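Local coordinates for flavin-nucleotide-binding protein (Mycobacterium smegmatis, PDB 4YBN) that binds flavin-adenine dinucleotide and heme on a dimeric split beta-barrel and probably serves as an oxidoreductase, at residues 186-198 with 207-219. Residues are numbered along the deposited sequence; the frame is centred on the assembly and turned at random.
Sequences VPLTTQYGAPLTA and LPPSVRGMTGELR
With CG placed beside its own backbone N and anti to the carbonyl carbon (chi1 -66°), Y192 lays its ring against 207-219, where the backbone of M214 sets CB over the ring face. This CH-pi contact puts M214 CB 4.1 Å from the centroid of the Y192 ring, almost on its normal, while the bend at chi3 (82°) carries M214 CE to 3.8 Å from Y192 CE1. L218 crosses the tyrosine at about a right angle: L218 CD1 comes within 3.8 Å of Y192 OH, and its other branch, CD2, lies 3.7 Å from T190 CG2. The principle illustrated is a single antiparallel bridge, the non-hydrogen-bonded pair Q191 and E217, setting Y192 and T190 beside M214 and L218. Nearly straight bonds from Y192 N to G216 O (3.1 Å) and from L218 N to T190 O (3.0 Å) are consistent with a held register. One water links Y192 O with T215 OG1 and G216 N, and a second donates to G193 O and M214 O. Farther along, P195 CB meets L207 CD2 at 4.1 Å, its ring also brushing V211. Strand 184-192 pairs with strand 78-91 and, in an antiparallel ladder, with a strand of the second subunit, where T190 OG1 hydrogen-bonds T190 OG1 of that subunit; 207-219 packs on it, with M214 on I131, L218 on P33, and S210 OG bonded to E137 OE1 of helix 134-137.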
loop_
_atom_site.group_PDB
_atom_site.type_symbol
_atom_site.label_atom_id
_atom_site.label_comp_id
_atom_site.label_asym_id
_atom_site.label_seq_id
_atom_site.Cartn_x
_atom_site.Cartn_y
_atom_site.Cartn_z
ATOM N N VAL A 186 16.778 7.980 1.356
ATOM C CA VAL A 186 16.893 6.971 0.330
ATOM C C VAL A 186 15.526 6.873 -0.357
ATOM O O VAL A 186 14.561 6.407 0.275
ATOM C CB VAL A 186 17.241 5.638 0.898
ATOM C CG1 VAL A 186 17.583 4.681 -0.234
ATOM C CG2 VAL A 186 18.424 5.785 1.856
ATOM N N PRO A 187 15.422 7.369 -1.601
ATOM C CA PRO A 187 14.144 7.324 -2.310
ATOM C C PRO A 187 13.697 5.928 -2.639
ATOM O O PRO A 187 14.529 5.005 -2.736
ATOM C CB PRO A 187 14.463 8.021 -3.632
ATOM C CG PRO A 187 15.662 8.842 -3.337
ATOM C CD PRO A 187 16.462 7.955 -2.462
ATOM N N LEU A 188 12.386 5.817 -2.818
ATOM C CA LEU A 188 11.727 4.585 -3.271
ATOM C C LEU A 188 10.867 4.922 -4.468
ATOM O O LEU A 188 10.149 5.917 -4.480
ATOM C CB LEU A 188 10.888 3.980 -2.164
ATOM C CG LEU A 188 11.705 3.306 -1.054
ATOM C CD1 LEU A 188 10.980 3.188 0.273
ATOM C CD2 LEU A 188 12.219 1.938 -1.477
ATOM N N THR A 189 11.000 4.100 -5.513
ATOM C CA THR A 189 10.166 4.235 -6.699
ATOM C C THR A 189 9.669 2.858 -7.110
ATOM O O THR A 189 10.301 1.848 -6.847
ATOM C CB THR A 189 10.914 4.843 -7.879
ATOM O OG1 THR A 189 12.012 4.006 -8.221
ATOM C CG2 THR A 189 11.490 6.206 -7.525
ATOM N N THR A 190 8.520 2.858 -7.763
ATOM C CA THR A 190 7.917 1.656 -8.241
ATOM C C THR A 190 7.893 1.796 -9.718
ATOM O O THR A 190 7.447 2.805 -10.243
ATOM C CB THR A 190 6.553 1.451 -7.584
ATOM O OG1 THR A 190 6.783 1.148 -6.200
ATOM C CG2 THR A 190 5.826 0.270 -8.203
ATOM N N GLN A 191 8.452 0.788 -10.400
ATOM C CA GLN A 191 8.647 0.824 -11.819
ATOM C C GLN A 191 8.171 -0.436 -12.533
ATOM O O GLN A 191 8.289 -1.523 -11.991
ATOM C CB GLN A 191 10.126 1.022 -12.110
ATOM C CG GLN A 191 10.379 2.404 -12.688
ATOM C CD GLN A 191 11.814 2.791 -12.481
ATOM O OE1 GLN A 191 12.205 3.191 -11.377
ATOM N NE2 GLN A 191 12.626 2.649 -13.543
ATOM N N TYR A 192 7.720 -0.253 -13.765
ATOM C CA TYR A 192 7.370 -1.351 -14.643
ATOM C C TYR A 192 8.669 -2.020 -15.168
ATOM O O TYR A 192 9.569 -1.337 -15.575
ATOM C CB TYR A 192 6.590 -0.854 -15.841
ATOM C CG TYR A 192 5.217 -0.285 -15.581
ATOM C CD1 TYR A 192 4.187 -1.101 -15.210
ATOM C CD2 TYR A 192 4.985 1.099 -15.697
ATOM C CE1 TYR A 192 2.935 -0.584 -14.954
ATOM C CE2 TYR A 192 3.752 1.614 -15.458
ATOM C CZ TYR A 192 2.733 0.763 -15.088
ATOM O OH TYR A 192 1.473 1.313 -14.842
ATOM N N GLY A 193 8.743 -3.342 -15.101
ATOM C CA GLY A 193 9.772 -4.123 -15.765
ATOM C C GLY A 193 9.446 -4.430 -17.228
ATOM O O GLY A 193 8.371 -4.128 -17.741
ATOM N N ALA A 194 10.432 -5.006 -17.928
ATOM C CA ALA A 194 10.226 -5.439 -19.316
ATOM C C ALA A 194 9.091 -6.462 -19.305
ATOM O O ALA A 194 9.042 -7.312 -18.405
ATOM C CB ALA A 194 11.526 -6.100 -19.846
ATOM N N PRO A 195 8.174 -6.391 -20.266
ATOM C CA PRO A 195 7.072 -7.321 -20.219
ATOM C C PRO A 195 7.416 -8.754 -20.506
ATOM O O PRO A 195 8.352 -9.056 -21.263
ATOM C CB PRO A 195 6.104 -6.815 -21.252
ATOM C CG PRO A 195 6.534 -5.385 -21.545
ATOM C CD PRO A 195 8.016 -5.419 -21.364
ATOM N N LEU A 196 6.689 -9.629 -19.840
ATOM C CA LEU A 196 6.885 -11.091 -20.006
ATOM C C LEU A 196 5.739 -11.649 -20.812
ATOM O O LEU A 196 4.598 -11.563 -20.405
ATOM C CB LEU A 196 6.925 -11.762 -18.657
ATOM C CG LEU A 196 8.013 -11.222 -17.714
ATOM C CD1 LEU A 196 7.700 -11.735 -16.309
ATOM C CD2 LEU A 196 9.402 -11.651 -18.133
ATOM N N THR A 197 6.035 -12.191 -21.982
ATOM C CA THR A 197 5.033 -12.733 -22.834
ATOM C C THR A 197 4.517 -14.112 -22.361
ATOM O O THR A 197 5.288 -14.957 -21.956
ATOM C CB THR A 197 5.595 -12.863 -24.264
ATOM O OG1 THR A 197 5.902 -11.558 -24.745
ATOM C CG2 THR A 197 4.520 -13.474 -25.175
ATOM N N ALA A 198 3.213 -14.290 -22.333
ATOM C CA ALA A 198 2.624 -15.557 -21.909
ATOM C C ALA A 198 3.016 -16.711 -22.871
ATOM O O ALA A 198 3.124 -16.517 -24.098
ATOM C CB ALA A 198 1.133 -15.458 -21.806
ATOM N N LEU A 207 4.173 -6.373 -29.034
ATOM C CA LEU A 207 3.529 -5.762 -27.871
ATOM C C LEU A 207 2.506 -4.800 -28.378
ATOM O O LEU A 207 2.812 -4.042 -29.246
ATOM C CB LEU A 207 4.479 -4.968 -27.058
ATOM C CG LEU A 207 5.529 -5.612 -26.223
ATOM C CD1 LEU A 207 6.360 -4.498 -25.622
ATOM C CD2 LEU A 207 4.905 -6.515 -25.165
ATOM N N PRO A 208 1.321 -4.771 -27.754
ATOM C CA PRO A 208 0.356 -3.778 -28.088
ATOM C C PRO A 208 0.755 -2.393 -27.646
ATOM O O PRO A 208 1.569 -2.221 -26.740
ATOM C CB PRO A 208 -0.921 -4.225 -27.356
ATOM C CG PRO A 208 -0.660 -5.495 -26.682
ATOM C CD PRO A 208 0.835 -5.774 -26.779
ATOM N N PRO A 209 0.234 -1.354 -28.325
ATOM C CA PRO A 209 0.725 -0.010 -27.991
ATOM C C PRO A 209 0.498 0.352 -26.571
ATOM O O PRO A 209 1.353 0.962 -25.955
ATOM C CB PRO A 209 -0.127 0.904 -28.888
ATOM C CG PRO A 209 -0.359 0.050 -30.075
ATOM C CD PRO A 209 -0.595 -1.343 -29.544
ATOM N N SER A 210 -0.638 -0.071 -26.026
ATOM C CA SER A 210 -0.943 0.227 -24.651
ATOM C C SER A 210 0.089 -0.348 -23.728
ATOM O O SER A 210 0.444 0.262 -22.723
ATOM C CB SER A 210 -2.308 -0.331 -24.263
ATOM O OG SER A 210 -2.373 -1.743 -24.291
ATOM N N VAL A 211 0.593 -1.523 -24.064
ATOM C CA VAL A 211 1.529 -2.130 -23.169
ATOM C C VAL A 211 2.881 -1.467 -23.379
ATOM O O VAL A 211 3.658 -1.382 -22.440
ATOM C CB VAL A 211 1.662 -3.608 -23.417
ATOM C CG1 VAL A 211 2.807 -4.209 -22.621
ATOM C CG2 VAL A 211 0.379 -4.294 -23.052
ATOM N N ARG A 212 3.159 -0.964 -24.580
ATOM C CA ARG A 212 4.412 -0.247 -24.839
ATOM C C ARG A 212 4.525 0.992 -23.981
ATOM O O ARG A 212 5.607 1.320 -23.504
ATOM C CB ARG A 212 4.538 0.150 -26.322
ATOM C CG ARG A 212 4.399 -1.029 -27.248
ATOM C CD ARG A 212 4.960 -0.793 -28.638
ATOM N NE ARG A 212 4.295 0.320 -29.304
ATOM C CZ ARG A 212 3.503 0.190 -30.359
ATOM N NH1 ARG A 212 3.256 -1.013 -30.875
ATOM N NH2 ARG A 212 2.937 1.266 -30.892
ATOM N N GLY A 213 3.386 1.619 -23.712
ATOM C CA GLY A 213 3.247 2.707 -22.719
ATOM C C GLY A 213 3.519 2.414 -21.260
ATOM O O GLY A 213 3.825 3.337 -20.460
ATOM N N MET A 214 3.417 1.154 -20.869
ATOM C CA MET A 214 3.608 0.761 -19.468
ATOM C C MET A 214 5.106 0.679 -19.172
ATOM O O MET A 214 5.688 -0.373 -19.047
ATOM C CB MET A 214 2.883 -0.578 -19.192
ATOM C CG MET A 214 1.370 -0.380 -19.272
ATOM S SD MET A 214 0.592 -1.993 -19.243
ATOM C CE MET A 214 0.594 -2.283 -17.479
ATOM N N THR A 215 5.725 1.851 -19.144
ATOM C CA THR A 215 7.120 1.965 -18.867
ATOM C C THR A 215 7.340 3.193 -17.935
ATOM O O THR A 215 6.529 4.119 -17.900
ATOM C CB THR A 215 7.884 2.109 -20.205
ATOM O OG1 THR A 215 9.246 1.731 -20.002
ATOM C CG2 THR A 215 7.759 3.544 -20.755
ATOM N N GLY A 216 8.441 3.195 -17.224
ATOM C CA GLY A 216 8.732 4.237 -16.224
ATOM C C GLY A 216 8.095 3.889 -14.896
ATOM O O GLY A 216 7.788 2.718 -14.585
ATOM N N GLU A 217 7.799 4.935 -14.156
ATOM C CA GLU A 217 7.219 4.784 -12.863
ATOM C C GLU A 217 5.736 4.553 -12.953
ATOM O O GLU A 217 4.994 5.156 -13.712
ATOM C CB GLU A 217 7.502 5.984 -11.981
ATOM C CG GLU A 217 8.964 6.120 -11.623
ATOM C CD GLU A 217 9.239 7.327 -10.737
ATOM O OE1 GLU A 217 8.298 7.938 -10.183
ATOM O OE2 GLU A 217 10.415 7.662 -10.589
ATOM N N LEU A 218 5.332 3.626 -12.140
ATOM C CA LEU A 218 3.978 3.154 -12.069
ATOM C C LEU A 218 3.039 4.321 -11.985
ATOM O O LEU A 218 3.262 5.167 -11.130
ATOM C CB LEU A 218 3.847 2.354 -10.782
ATOM C CG LEU A 218 2.467 2.223 -10.195
ATOM C CD1 LEU A 218 1.701 1.240 -11.074
ATOM C CD2 LEU A 218 2.537 1.863 -8.711
ATOM N N ARG A 219 2.010 4.365 -12.864
ATOM C CA ARG A 219 0.887 5.340 -12.732
ATOM C C ARG A 219 -0.507 4.660 -12.886
ATOM O O ARG A 219 -0.599 3.472 -13.206
ATOM C CB ARG A 219 1.081 6.600 -13.631
ATOM C CG ARG A 219 2.032 7.610 -12.971
ATOM C CD ARG A 219 1.842 9.034 -13.426
ATOM N NE ARG A 219 0.607 9.731 -13.017
ATOM C CZ ARG A 219 -0.060 10.571 -13.814
ATOM N NH1 ARG A 219 0.341 10.743 -15.072
ATOM N NH2 ARG A 219 -1.155 11.212 -13.388
HETATM O O HOH W 1 9.626 0.991 -17.317
HETATM O O HOH W 2 7.467 -2.222 -19.555
#